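Local structure of leucine--tRNA ligase (Agrobacterium radiobacter, 5AH5) at residues G667-D672 against N679-A684; Q661-I666 against R747-E752; M56-A61 against A594-L599; R620-R625 against S687-L692. The protein probably charges tRNA(Leu) with L-leucine at the expense of ATP, as a class I aminoacyl-tRNA synthetase that also carries an editing domain. One frame throughout, in Å; residues are numbered along the deposited sequence.

Interaction 1: residues G667-D672 against N679-A684; sequences GKVTAD and NAAIAA. With nucleotides of chain D.
Val669 and Ala681 mark the closest backbone approach of two antiparallel helices, their CA atoms 4.6 Å apart, and the pair illustrates how alanines let a helical hairpin close tightly. The axes of 667-672 and 679-684 come within 8.5 Å and run at 164° to one another, an alpha-hairpin with only six residues between the two segments. Van der Waals contacts line the seam. CG2 of Val669 stands anti to the carbonyl carbon, which directs this methyl over the carbonyl O of Ala681 at 3.7 Å and on to the CB of Ala684 at 4.3 Å. One turn further, the CB of Asp672 lies 3.9 Å from the CB of Ala681. The carboxylate OD2 of Asp672 rests against the methyl CB of Ala680, while its OD1 is engaged by Arg675 in a salt bridge just beyond the segment. Polar contact between the arms is indirect: a water donates to the carbonyl O of Ala680 and accepts a weak bond from NZ of Lys668, whose extended chain brings NZ and CE alongside the CB of Ala684. The RNA also borders the hairpin. ND2 of Asn679 donates to OP1 of A14 of chain D at 3.2 Å in a nearly straight bond (176°), the CB of Ala680 lies 3.5 Å from O3' of A14 of chain D, and the CB of Ala683 meets the ribose of C24 of chain D. Within the anticodon-binding domain, helices 653-674 and 678-695 form this hairpin; Trp741 packs on Val669, Phe718 on Ala681, and helix 592-601 touches Ile682.

Interaction 2: residues Q661-I666 against R747-E752; sequences QLQLAI and RLVQAE
Gln663 meets Leu748 and Val749 almost alone, an example of a glutamine whose aliphatic part makes one contact while its amide makes another. Residues 661-666 are a stretch of helix 653-674; the facing residues, 747-752, form a loop leading into strand 753-760. At the start of the helical segment, Leu662 turns to the other side, where it packs with Ile666 on helix 701-715. Gln663 faces the loop, its CA 5.8 Å from the CA of Val749. Its CB lies 3.9 Å from CG2 of Val749, the methyl that stands beside the backbone N of the valine. The CG of Gln663, anti to the carbonyl carbon of its own residue, sits 3.9 Å from the CB of Leu748 and equally far from the backbone C of that leucine, so the methylene rests on main chain and side chain together. The two side chains cross obliquely. A bend at chi2 (-52°) turns the amide along the helix, where NE2 of Gln663 lies 4.2 Å from the methyl CD1 of Leu748. OE1 accepts from the backbone N of Asn745, just ahead of the loop segment, and NE2 gives a weak bond to the carbonyl O of Ala659, one turn earlier on the helix. Leu664 follows with a looser approach to the loop. Chemically, then, the two segments share only van der Waals contact, whereas the bond to Asn745, with the weak one to Ala659, probably holds the amide of Gln663 and so helps to place the methylenes that Leu748 and Val749 pack against.

Interaction 3: residues M56-A61 against A594-L599; sequences MGDTLA and AVRCYL
Asp58 and Arg596 form a salt bridge between helices far apart in sequence, a case in which one long side chain spans a gap that the backbones do not close. A bend at the third torsion of Arg596 (chi3 54°) turns the guanidinium toward 56-61. Asp58 answers with its CG anti to the backbone N, and the two side chains cross at about a right angle. A single carboxylate oxygen takes both contacts: NH2 of Arg596 donates to OD2 of Asp58 at 2.8 Å, and NH1 of Arg596 gives OD2 of Asp58 a weak bond at 3.1 Å. The stronger bond uses the anti lone pair of OD2 and is bent (142°), with the oxygen tilted from the guanidinium plane. The two planes are 65° apart, which distinguishes this fork on one oxygen from a coplanar bidentate pair. OD2 is also bridged to NE of Arg62, while OD1 accepts from the backbone N of Gly116; a carboxylate so surrounded would probably be stabilised as an anion. Thr59 joins through a water lying in the plane of the guanidinium edge: the water accepts from NH2 of Arg596 at 2.8 Å and bonds to OG1 of Thr59. That hydroxyl also bonds to the carbonyl O of Pro717, and NH1 of Arg596 donates to the carbonyl O of Leu113. The bridge thus ties helix 48-66, which follows the parallel-sheet strand 32-37 of the catalytic domain, to helix 592-601, with helix 617-632 packing against Ala594 and Cys597.

Interaction 4: residues R620-R625 against S687-L692; sequences RSYLER and SVTNLL. With nucleotides of chain D.
A tRNA phosphate-binding site formed by two helices, 617-632 and 678-695 of the helical bundle that holds the tRNA, is the setting in which Arg625 and Asn690 meet. The segments lie at 43°, their axes 11.5 Å apart at closest, so side chains must bridge the gap. NH2 of Arg625 donates to OD1 of Asn690 at 2.8 Å, the oxygen lying in the guanidinium plane while the two flat groups stand 53° apart. A water accepts from NE of Arg625 and donates to the same OD1, a second grip on that oxygen. CG of Arg625 is anti to the backbone N and the chain stays extended to NE, which carries the guanidinium to the phosphates: NH1 of Arg625 donates to OP1 of G41 and OP2 of C42, both of chain D, each at 2.9 Å. Arg625 also makes a cation-pi contact with Tyr693. Deeper in, OH of Tyr622 and OG1 of Thr689 lie 2.8 Å apart at the ring edge, and OG1 also bonds to the carbonyl O of Ile685. With its oxygen occupied by Arg625, Asn690 turns its ND2 to OP1 of A25 of chain D, 2.8 Å away in an almost linear bond of 179°.

In the fold
Three of the four contacts share two consecutive helices: interactions 1 and 2 both draw on helix 653-674, interactions 1 and 4 on helix 678-695, and 2 and 4 touch where Ala665 meets Val688. Interaction 3 stands nearer the catalytic core, yet reaches interaction 1 through Ile682 on Cys597 and interaction 4 through Ala594 on Leu623. Chemistry follows position. The buried contacts differ among themselves, with small methyls in interaction 1, aliphatic chains in interaction 2 and a charged pair in interaction 3, whereas the partly buried interaction 4 is polar and faces the tRNA, which also borders interaction 1.

Interaction 1: residues G667-D672 against N679-A684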
# COMPACT_ATOMS: atom_id res chain seq x y z
N GLY B 667 -20.19 -16.55 -12.05
CA GLY B 667 -19.10 -17.15 -11.27
C GLY B 667 -17.77 -16.46 -11.52
O GLY B 667 -16.96 -16.26 -10.60
N LYS B 668 -17.53 -16.11 -12.78
CA LYS B 668 -16.27 -15.60 -13.20
C LYS B 668 -16.08 -14.09 -12.77
O LYS B 668 -15.05 -13.75 -12.26
CB LYS B 668 -16.15 -15.78 -14.69
CG LYS B 668 -14.77 -15.55 -15.24
CD LYS B 668 -14.71 -16.20 -16.62
CE LYS B 668 -13.75 -15.50 -17.57
NZ LYS B 668 -14.22 -15.66 -18.98
N VAL B 669 -17.13 -13.29 -12.94
CA VAL B 669 -17.18 -11.92 -12.54
C VAL B 669 -16.99 -11.82 -11.04
O VAL B 669 -16.16 -11.04 -10.59
CB VAL B 669 -18.48 -11.27 -12.96
CG1 VAL B 669 -18.61 -9.86 -12.30
CG2 VAL B 669 -18.47 -11.09 -14.46
N THR B 670 -17.72 -12.65 -10.30
CA THR B 670 -17.61 -12.73 -8.83
C THR B 670 -16.17 -13.00 -8.37
O THR B 670 -15.54 -12.21 -7.60
CB THR B 670 -18.63 -13.78 -8.23
OG1 THR B 670 -19.97 -13.50 -8.67
CG2 THR B 670 -18.61 -13.75 -6.74
N ALA B 671 -15.61 -14.09 -8.87
CA ALA B 671 -14.25 -14.51 -8.48
C ALA B 671 -13.19 -13.49 -8.96
O ALA B 671 -12.23 -13.23 -8.24
CB ALA B 671 -13.91 -15.92 -9.04
N ASP B 672 -13.38 -12.92 -10.16
CA ASP B 672 -12.38 -12.04 -10.71
C ASP B 672 -12.32 -10.66 -10.00
O ASP B 672 -11.26 -10.15 -9.84
CB ASP B 672 -12.56 -11.86 -12.19
CG ASP B 672 -11.97 -13.11 -13.03
OD1 ASP B 672 -11.12 -13.93 -12.53
OD2 ASP B 672 -12.34 -13.20 -14.20
N ASN B 679 -10.07 -6.64 -15.46
CA ASN B 679 -10.10 -6.66 -16.93
C ASN B 679 -10.72 -7.98 -17.42
O ASN B 679 -11.54 -7.95 -18.33
CB ASN B 679 -8.74 -6.47 -17.58
CG ASN B 679 -7.73 -7.46 -17.11
OD1 ASN B 679 -7.90 -8.07 -16.07
ND2 ASN B 679 -6.65 -7.63 -17.88
N ALA B 680 -10.40 -9.06 -16.75
CA ALA B 680 -11.03 -10.40 -17.18
C ALA B 680 -12.50 -10.45 -16.85
O ALA B 680 -13.29 -10.98 -17.60
CB ALA B 680 -10.30 -11.54 -16.55
N ALA B 681 -12.92 -9.76 -15.77
CA ALA B 681 -14.36 -9.73 -15.45
C ALA B 681 -15.17 -8.96 -16.49
O ALA B 681 -16.30 -9.31 -16.89
CB ALA B 681 -14.56 -9.14 -14.05
N ILE B 682 -14.60 -7.86 -16.95
CA ILE B 682 -15.28 -7.04 -17.89
C ILE B 682 -15.32 -7.83 -19.23
O ILE B 682 -16.29 -7.76 -19.97
CB ILE B 682 -14.59 -5.64 -18.04
CG1 ILE B 682 -14.88 -4.76 -16.77
CG2 ILE B 682 -15.16 -4.92 -19.24
CD1 ILE B 682 -14.02 -3.49 -16.71
N ALA B 683 -14.24 -8.50 -19.59
CA ALA B 683 -14.27 -9.37 -20.85
C ALA B 683 -15.40 -10.39 -20.82
O ALA B 683 -16.09 -10.60 -21.81
CB ALA B 683 -12.95 -10.04 -21.06
N ALA B 684 -15.65 -10.95 -19.64
CA ALA B 684 -16.73 -11.91 -19.46
C ALA B 684 -18.05 -11.30 -19.70
O ALA B 684 -18.91 -11.92 -20.30
CB ALA B 684 -16.64 -12.51 -18.09
P C D 24 -13.84 -14.09 -27.54
OP1 C D 24 -15.26 -14.33 -27.62
OP2 C D 24 -12.97 -13.98 -28.69
O5' C D 24 -13.64 -12.67 -26.80
C5' C D 24 -14.38 -12.34 -25.62
C4' C D 24 -13.87 -11.02 -25.01
O4' C D 24 -12.56 -11.23 -24.43
C3' C D 24 -13.63 -9.91 -26.00
O3' C D 24 -14.92 -9.39 -26.34
C2' C D 24 -12.70 -9.02 -25.21
O2' C D 24 -13.27 -8.38 -24.09
C1' C D 24 -11.79 -10.07 -24.60
N1 C D 24 -10.61 -10.38 -25.41
C2 C D 24 -9.57 -9.47 -25.38
O2 C D 24 -9.67 -8.48 -24.64
N3 C D 24 -8.47 -9.69 -26.13
C4 C D 24 -8.41 -10.78 -26.92
N4 C D 24 -7.29 -10.99 -27.62
C5 C D 24 -9.49 -11.70 -27.02
C6 C D 24 -10.57 -11.46 -26.25
P A D 14 -3.71 -10.24 -18.30
OP1 A D 14 -4.27 -9.64 -17.02
OP2 A D 14 -2.38 -10.78 -18.29
O5' A D 14 -4.77 -11.29 -18.87
C5' A D 14 -6.11 -10.91 -19.12
C4' A D 14 -6.90 -12.10 -19.55
O4' A D 14 -6.53 -12.47 -20.92
C3' A D 14 -6.68 -13.36 -18.73
O3' A D 14 -7.47 -13.36 -17.53
C2' A D 14 -7.10 -14.45 -19.72
O2' A D 14 -8.49 -14.62 -19.78
C1' A D 14 -6.66 -13.86 -21.06
N9 A D 14 -5.43 -14.40 -21.64
C8 A D 14 -4.23 -13.79 -21.86
N7 A D 14 -3.37 -14.53 -22.52
C5 A D 14 -4.06 -15.71 -22.75
C6 A D 14 -3.71 -16.90 -23.41
N6 A D 14 -2.51 -17.12 -23.95
N1 A D 14 -4.63 -17.89 -23.46
C2 A D 14 -5.84 -17.67 -22.92
N3 A D 14 -6.30 -16.58 -22.30
C4 A D 14 -5.34 -15.63 -22.24
O HOH W 1 -12.71 -13.25 -19.30

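Interaction 2: residues Q661-I666 against R747-E752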
# COMPACT_ATOMS: atom_id res chain seq x y z
N GLN B 661 -24.10 -19.93 -20.08
CA GLN B 661 -23.06 -18.94 -20.29
C GLN B 661 -23.15 -17.81 -19.21
O GLN B 661 -22.15 -17.39 -18.66
CB GLN B 661 -23.16 -18.39 -21.70
CG GLN B 661 -22.62 -19.35 -22.76
CD GLN B 661 -21.30 -18.85 -23.29
OE1 GLN B 661 -21.23 -18.18 -24.35
NE2 GLN B 661 -20.24 -19.08 -22.51
N LEU B 662 -24.36 -17.42 -18.88
CA LEU B 662 -24.64 -16.50 -17.83
C LEU B 662 -24.19 -16.98 -16.49
O LEU B 662 -23.60 -16.20 -15.75
CB LEU B 662 -26.10 -16.08 -17.83
CG LEU B 662 -26.17 -14.83 -18.72
CD1 LEU B 662 -26.37 -15.16 -20.20
CD2 LEU B 662 -27.18 -13.85 -18.23
N GLN B 663 -24.35 -18.28 -16.21
CA GLN B 663 -23.98 -18.81 -14.93
C GLN B 663 -22.50 -18.83 -14.79
O GLN B 663 -21.98 -18.49 -13.71
CB GLN B 663 -24.47 -20.25 -14.71
CG GLN B 663 -25.96 -20.46 -14.86
CD GLN B 663 -26.74 -19.51 -14.05
OE1 GLN B 663 -26.50 -19.42 -12.86
NE2 GLN B 663 -27.76 -18.86 -14.65
N LEU B 664 -21.80 -19.25 -15.84
CA LEU B 664 -20.36 -19.09 -15.84
C LEU B 664 -19.92 -17.61 -15.64
O LEU B 664 -18.86 -17.39 -15.13
CB LEU B 664 -19.72 -19.59 -17.13
CG LEU B 664 -20.01 -21.05 -17.51
CD1 LEU B 664 -19.24 -21.35 -18.78
CD2 LEU B 664 -19.70 -22.03 -16.36
N ALA B 665 -20.66 -16.67 -16.20
CA ALA B 665 -20.31 -15.27 -16.19
C ALA B 665 -20.50 -14.76 -14.75
O ALA B 665 -19.61 -14.09 -14.21
CB ALA B 665 -21.15 -14.49 -17.15
N ILE B 666 -21.58 -15.18 -14.10
CA ILE B 666 -21.78 -14.85 -12.66
C ILE B 666 -20.59 -15.30 -11.84
O ILE B 666 -19.99 -14.52 -11.07
CB ILE B 666 -23.07 -15.48 -12.09
CG1 ILE B 666 -24.29 -14.86 -12.75
CG2 ILE B 666 -23.15 -15.32 -10.58
CD1 ILE B 666 -25.59 -15.61 -12.42
N ARG B 747 -28.57 -25.80 -11.32
CA ARG B 747 -29.34 -26.49 -12.38
C ARG B 747 -28.97 -26.01 -13.80
O ARG B 747 -29.17 -26.76 -14.75
CB ARG B 747 -30.89 -26.32 -12.25
CG ARG B 747 -31.56 -26.55 -10.90
CD ARG B 747 -32.48 -27.77 -10.82
NE ARG B 747 -33.42 -27.90 -11.93
CZ ARG B 747 -34.72 -27.60 -11.93
NH1 ARG B 747 -35.35 -27.10 -10.85
NH2 ARG B 747 -35.42 -27.78 -13.05
N LEU B 748 -28.49 -24.76 -13.96
CA LEU B 748 -28.26 -24.23 -15.31
C LEU B 748 -26.83 -24.19 -15.75
O LEU B 748 -26.57 -23.85 -16.88
CB LEU B 748 -28.91 -22.89 -15.44
CG LEU B 748 -30.41 -22.94 -15.28
CD1 LEU B 748 -30.95 -21.57 -14.98
CD2 LEU B 748 -31.06 -23.50 -16.57
N VAL B 749 -25.93 -24.65 -14.89
CA VAL B 749 -24.49 -24.57 -15.12
C VAL B 749 -23.93 -25.54 -16.15
O VAL B 749 -22.94 -25.20 -16.84
CB VAL B 749 -23.73 -24.79 -13.78
CG1 VAL B 749 -22.22 -24.99 -13.97
CG2 VAL B 749 -23.98 -23.61 -12.87
N GLN B 750 -24.48 -26.77 -16.22
CA GLN B 750 -24.13 -27.68 -17.35
C GLN B 750 -25.29 -27.59 -18.25
O GLN B 750 -26.42 -27.58 -17.79
CB GLN B 750 -23.99 -29.13 -16.93
CG GLN B 750 -22.88 -29.42 -15.95
CD GLN B 750 -23.14 -30.71 -15.18
OE1 GLN B 750 -24.26 -30.96 -14.69
NE2 GLN B 750 -22.11 -31.56 -15.08
N ALA B 751 -25.02 -27.50 -19.54
CA ALA B 751 -26.07 -27.62 -20.54
C ALA B 751 -26.20 -29.14 -20.81
O ALA B 751 -25.67 -29.97 -20.05
CB ALA B 751 -25.71 -26.84 -21.81
N GLU B 752 -26.92 -29.47 -21.88
CA GLU B 752 -27.24 -30.84 -22.21
C GLU B 752 -26.02 -31.58 -22.78
O GLU B 752 -25.90 -32.76 -22.56
CB GLU B 752 -28.45 -30.86 -23.17
CG GLU B 752 -29.72 -30.21 -22.59
CD GLU B 752 -30.85 -29.98 -23.61
OE1 GLU B 752 -30.89 -30.70 -24.64
OE2 GLU B 752 -31.71 -29.09 -23.38

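Interaction 3: residues M56-A61 against A594-L599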
# COMPACT_ATOMS: atom_id res chain seq x y z
N MET B 56 -11.06 1.05 -8.44
CA MET B 56 -10.91 -0.40 -8.08
C MET B 56 -11.60 -0.69 -6.75
O MET B 56 -12.28 -1.72 -6.59
CB MET B 56 -9.46 -0.83 -7.99
CG MET B 56 -8.67 -0.76 -9.30
SD MET B 56 -6.90 -1.19 -9.11
CE MET B 56 -6.46 -0.87 -10.82
N GLY B 57 -11.42 0.23 -5.79
CA GLY B 57 -12.05 0.12 -4.51
C GLY B 57 -13.52 0.25 -4.62
O GLY B 57 -14.22 -0.51 -3.97
N ASP B 58 -14.02 1.17 -5.45
CA ASP B 58 -15.44 1.30 -5.57
C ASP B 58 -16.16 0.05 -6.19
O ASP B 58 -17.26 -0.30 -5.82
CB ASP B 58 -15.81 2.46 -6.46
CG ASP B 58 -17.28 2.84 -6.31
OD1 ASP B 58 -17.73 3.01 -5.16
OD2 ASP B 58 -18.00 2.96 -7.32
N THR B 59 -15.56 -0.48 -7.27
CA THR B 59 -16.03 -1.66 -7.92
C THR B 59 -16.13 -2.81 -6.93
O THR B 59 -17.18 -3.46 -6.84
CB THR B 59 -15.16 -1.97 -9.18
OG1 THR B 59 -15.46 -0.95 -10.15
CG2 THR B 59 -15.53 -3.34 -9.76
N LEU B 60 -15.05 -3.08 -6.19
CA LEU B 60 -15.09 -4.10 -5.23
C LEU B 60 -16.19 -3.82 -4.18
O LEU B 60 -17.02 -4.67 -3.87
CB LEU B 60 -13.72 -4.18 -4.55
CG LEU B 60 -13.64 -5.19 -3.43
CD1 LEU B 60 -14.02 -6.59 -3.91
CD2 LEU B 60 -12.23 -5.19 -2.92
N ALA B 61 -16.23 -2.59 -3.65
CA ALA B 61 -17.16 -2.29 -2.58
C ALA B 61 -18.61 -2.51 -3.04
O ALA B 61 -19.38 -3.07 -2.31
CB ALA B 61 -16.98 -0.85 -2.09
N ALA B 594 -17.55 5.17 -18.56
CA ALA B 594 -16.60 4.89 -19.65
C ALA B 594 -15.19 5.16 -19.22
O ALA B 594 -14.29 4.41 -19.58
CB ALA B 594 -16.97 5.70 -20.88
N VAL B 595 -15.00 6.17 -18.35
CA VAL B 595 -13.70 6.49 -17.85
C VAL B 595 -13.23 5.38 -16.93
O VAL B 595 -12.09 4.90 -17.04
CB VAL B 595 -13.70 7.85 -17.10
CG1 VAL B 595 -12.39 8.09 -16.43
CG2 VAL B 595 -13.93 8.96 -18.12
N ARG B 596 -14.08 5.01 -16.00
CA ARG B 596 -13.71 4.01 -15.02
C ARG B 596 -13.48 2.62 -15.68
O ARG B 596 -12.52 1.91 -15.33
CB ARG B 596 -14.80 3.90 -13.99
CG ARG B 596 -14.97 5.15 -13.12
CD ARG B 596 -16.25 5.09 -12.31
NE ARG B 596 -16.31 3.85 -11.54
CZ ARG B 596 -17.07 3.66 -10.46
NH1 ARG B 596 -17.79 4.63 -9.90
NH2 ARG B 596 -17.06 2.47 -9.88
N CYS B 597 -14.37 2.26 -16.59
CA CYS B 597 -14.25 0.93 -17.32
C CYS B 597 -13.02 0.85 -18.23
O CYS B 597 -12.39 -0.20 -18.28
CB CYS B 597 -15.50 0.65 -18.13
SG CYS B 597 -16.89 0.15 -17.06
N TYR B 598 -12.64 1.95 -18.89
CA TYR B 598 -11.35 1.98 -19.62
C TYR B 598 -10.20 1.72 -18.72
O TYR B 598 -9.36 0.89 -19.05
CB TYR B 598 -11.16 3.29 -20.40
CG TYR B 598 -9.78 3.60 -20.99
CD1 TYR B 598 -9.21 2.83 -22.04
CD2 TYR B 598 -9.01 4.66 -20.49
CE1 TYR B 598 -7.95 3.15 -22.58
CE2 TYR B 598 -7.76 4.96 -21.04
CZ TYR B 598 -7.23 4.19 -22.08
OH TYR B 598 -6.00 4.53 -22.61
N LEU B 599 -10.11 2.39 -17.57
CA LEU B 599 -8.99 2.11 -16.65
C LEU B 599 -8.98 0.70 -16.13
O LEU B 599 -7.91 0.17 -15.78
CB LEU B 599 -8.97 3.06 -15.44
CG LEU B 599 -8.64 4.52 -15.85
CD1 LEU B 599 -9.12 5.49 -14.76
CD2 LEU B 599 -7.15 4.68 -16.12
O HOH W 2 -15.54 1.04 -11.73

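Interaction 4: residues R620-R625 against S687-L692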
# COMPACT_ATOMS: atom_id res chain seq x y z
N ARG B 620 -16.90 3.66 -24.23
CA ARG B 620 -18.14 4.37 -24.40
C ARG B 620 -18.97 3.68 -25.48
O ARG B 620 -20.16 3.54 -25.33
CB ARG B 620 -17.84 5.80 -24.79
CG ARG B 620 -19.01 6.67 -25.19
CD ARG B 620 -19.81 7.02 -23.95
NE ARG B 620 -21.12 7.51 -24.36
CZ ARG B 620 -22.01 8.04 -23.54
NH1 ARG B 620 -21.75 8.16 -22.24
NH2 ARG B 620 -23.15 8.46 -24.02
N SER B 621 -18.32 3.33 -26.59
CA SER B 621 -18.93 2.57 -27.67
C SER B 621 -19.46 1.21 -27.19
O SER B 621 -20.56 0.87 -27.53
CB SER B 621 -17.95 2.34 -28.82
OG SER B 621 -17.85 3.53 -29.57
N TYR B 622 -18.68 0.48 -26.40
CA TYR B 622 -19.19 -0.76 -25.78
C TYR B 622 -20.44 -0.52 -24.92
O TYR B 622 -21.42 -1.26 -25.05
CB TYR B 622 -18.11 -1.52 -24.97
CG TYR B 622 -18.75 -2.61 -24.14
CD1 TYR B 622 -19.28 -3.75 -24.74
CD2 TYR B 622 -18.84 -2.49 -22.75
CE1 TYR B 622 -19.94 -4.70 -23.98
CE2 TYR B 622 -19.50 -3.42 -22.00
CZ TYR B 622 -20.01 -4.57 -22.62
OH TYR B 622 -20.64 -5.49 -21.86
N LEU B 623 -20.43 0.54 -24.11
CA LEU B 623 -21.57 0.86 -23.27
C LEU B 623 -22.79 1.28 -24.07
O LEU B 623 -23.88 0.86 -23.72
CB LEU B 623 -21.21 1.89 -22.17
CG LEU B 623 -20.16 1.36 -21.14
CD1 LEU B 623 -19.53 2.48 -20.23
CD2 LEU B 623 -20.74 0.27 -20.28
N GLU B 624 -22.61 2.01 -25.17
CA GLU B 624 -23.73 2.31 -26.05
C GLU B 624 -24.28 1.00 -26.70
O GLU B 624 -25.46 0.89 -26.92
CB GLU B 624 -23.34 3.34 -27.13
CG GLU B 624 -23.31 4.80 -26.67
CD GLU B 624 -22.49 5.73 -27.57
OE1 GLU B 624 -22.13 5.35 -28.72
OE2 GLU B 624 -22.17 6.87 -27.11
N ARG B 625 -23.42 0.04 -27.00
CA ARG B 625 -23.84 -1.23 -27.55
C ARG B 625 -24.64 -2.06 -26.53
O ARG B 625 -25.61 -2.74 -26.90
CB ARG B 625 -22.62 -2.00 -28.08
CG ARG B 625 -22.84 -3.46 -28.49
CD ARG B 625 -21.48 -4.04 -28.91
NE ARG B 625 -21.41 -5.49 -29.04
CZ ARG B 625 -21.84 -6.19 -30.09
NH1 ARG B 625 -22.47 -5.60 -31.10
NH2 ARG B 625 -21.68 -7.52 -30.11
N SER B 687 -18.41 -10.79 -23.41
CA SER B 687 -18.74 -12.14 -24.00
C SER B 687 -20.21 -12.37 -23.92
O SER B 687 -20.81 -12.71 -24.91
CB SER B 687 -18.06 -13.29 -23.27
OG SER B 687 -16.71 -13.39 -23.64
N VAL B 688 -20.80 -12.10 -22.76
CA VAL B 688 -22.26 -12.26 -22.61
C VAL B 688 -23.01 -11.35 -23.53
O VAL B 688 -24.03 -11.75 -24.14
CB VAL B 688 -22.69 -12.07 -21.14
CG1 VAL B 688 -24.18 -11.86 -20.97
CG2 VAL B 688 -22.18 -13.25 -20.31
N THR B 689 -22.53 -10.11 -23.64
CA THR B 689 -23.16 -9.16 -24.49
C THR B 689 -23.12 -9.66 -25.94
O THR B 689 -24.08 -9.56 -26.64
CB THR B 689 -22.45 -7.77 -24.40
OG1 THR B 689 -22.34 -7.39 -23.00
CG2 THR B 689 -23.15 -6.76 -25.24
N ASN B 690 -21.98 -10.17 -26.39
CA ASN B 690 -21.89 -10.69 -27.77
C ASN B 690 -22.83 -11.86 -27.96
O ASN B 690 -23.51 -11.93 -28.97
CB ASN B 690 -20.48 -11.06 -28.14
CG ASN B 690 -19.54 -9.87 -28.09
OD1 ASN B 690 -19.94 -8.73 -28.33
ND2 ASN B 690 -18.28 -10.16 -27.81
N LEU B 691 -22.93 -12.70 -26.93
CA LEU B 691 -23.77 -13.88 -26.92
C LEU B 691 -25.18 -13.51 -27.17
O LEU B 691 -25.86 -14.15 -28.01
CB LEU B 691 -23.67 -14.63 -25.60
CG LEU B 691 -24.55 -15.88 -25.50
CD1 LEU B 691 -24.02 -16.94 -26.47
CD2 LEU B 691 -24.62 -16.39 -24.07
N LEU B 692 -25.63 -12.46 -26.49
CA LEU B 692 -27.01 -12.04 -26.61
C LEU B 692 -27.34 -11.35 -27.94
O LEU B 692 -28.49 -11.39 -28.40
CB LEU B 692 -27.41 -11.16 -25.43
CG LEU B 692 -27.40 -11.85 -24.07
CD1 LEU B 692 -27.87 -10.87 -23.01
CD2 LEU B 692 -28.26 -13.10 -24.07
P G D 41 -22.95 -2.53 -33.27
OP1 G D 41 -23.35 -2.90 -31.87
OP2 G D 41 -21.56 -2.18 -33.56
O5' G D 41 -23.34 -3.73 -34.23
C5' G D 41 -24.63 -4.37 -34.10
C4' G D 41 -24.89 -5.30 -35.27
O4' G D 41 -24.79 -4.54 -36.51
C3' G D 41 -23.88 -6.43 -35.45
O3' G D 41 -24.20 -7.53 -34.60
C2' G D 41 -24.02 -6.73 -36.93
O2' G D 41 -25.22 -7.40 -37.24
C1' G D 41 -24.16 -5.32 -37.51
N9 G D 41 -22.92 -4.66 -37.92
C8 G D 41 -22.28 -3.61 -37.31
N7 G D 41 -21.22 -3.20 -37.97
C5 G D 41 -21.17 -4.03 -39.08
C6 G D 41 -20.23 -4.08 -40.14
O6 G D 41 -19.22 -3.39 -40.30
N1 G D 41 -20.53 -5.09 -41.05
C2 G D 41 -21.62 -5.93 -40.96
N2 G D 41 -21.76 -6.83 -41.94
N3 G D 41 -22.51 -5.89 -39.97
C4 G D 41 -22.21 -4.93 -39.07
P A D 25 -15.02 -8.46 -27.56
OP1 A D 25 -16.40 -8.07 -27.72
OP2 A D 25 -14.20 -9.03 -28.62
O5' A D 25 -14.20 -7.19 -27.01
C5' A D 25 -13.67 -6.24 -27.88
C4' A D 25 -12.66 -5.39 -27.17
O4' A D 25 -11.63 -6.25 -26.62
C3' A D 25 -11.93 -4.46 -28.13
O3' A D 25 -12.63 -3.26 -28.28
C2' A D 25 -10.56 -4.33 -27.51
O2' A D 25 -10.44 -3.32 -26.56
C1' A D 25 -10.36 -5.70 -26.88
N9 A D 25 -9.62 -6.62 -27.73
C8 A D 25 -10.05 -7.79 -28.34
N7 A D 25 -9.10 -8.41 -28.99
C5 A D 25 -7.99 -7.60 -28.84
C6 A D 25 -6.67 -7.70 -29.30
N6 A D 25 -6.22 -8.72 -30.04
N1 A D 25 -5.79 -6.74 -28.93
C2 A D 25 -6.23 -5.72 -28.18
N3 A D 25 -7.45 -5.51 -27.69
C4 A D 25 -8.28 -6.52 -28.03
P C D 42 -23.05 -8.43 -33.98
OP1 C D 42 -23.69 -9.56 -33.26
OP2 C D 42 -22.11 -7.54 -33.25
O5' C D 42 -22.26 -8.95 -35.26
C5' C D 42 -22.85 -9.91 -36.14
C4' C D 42 -21.97 -10.18 -37.34
O4' C D 42 -21.75 -8.96 -38.11
C3' C D 42 -20.55 -10.64 -37.08
O3' C D 42 -20.36 -11.97 -36.59
C2' C D 42 -19.96 -10.47 -38.48
O2' C D 42 -20.24 -11.60 -39.28
C1' C D 42 -20.62 -9.16 -38.95
N1 C D 42 -19.70 -8.00 -38.83
C2 C D 42 -18.71 -7.82 -39.81
O2 C D 42 -18.68 -8.58 -40.78
N3 C D 42 -17.84 -6.80 -39.69
C4 C D 42 -17.89 -5.99 -38.62
N4 C D 42 -17.01 -5.00 -38.54
C5 C D 42 -18.87 -6.17 -37.59
C6 C D 42 -19.74 -7.19 -37.73
O HOH W 3 -20.15 -6.45 -26.81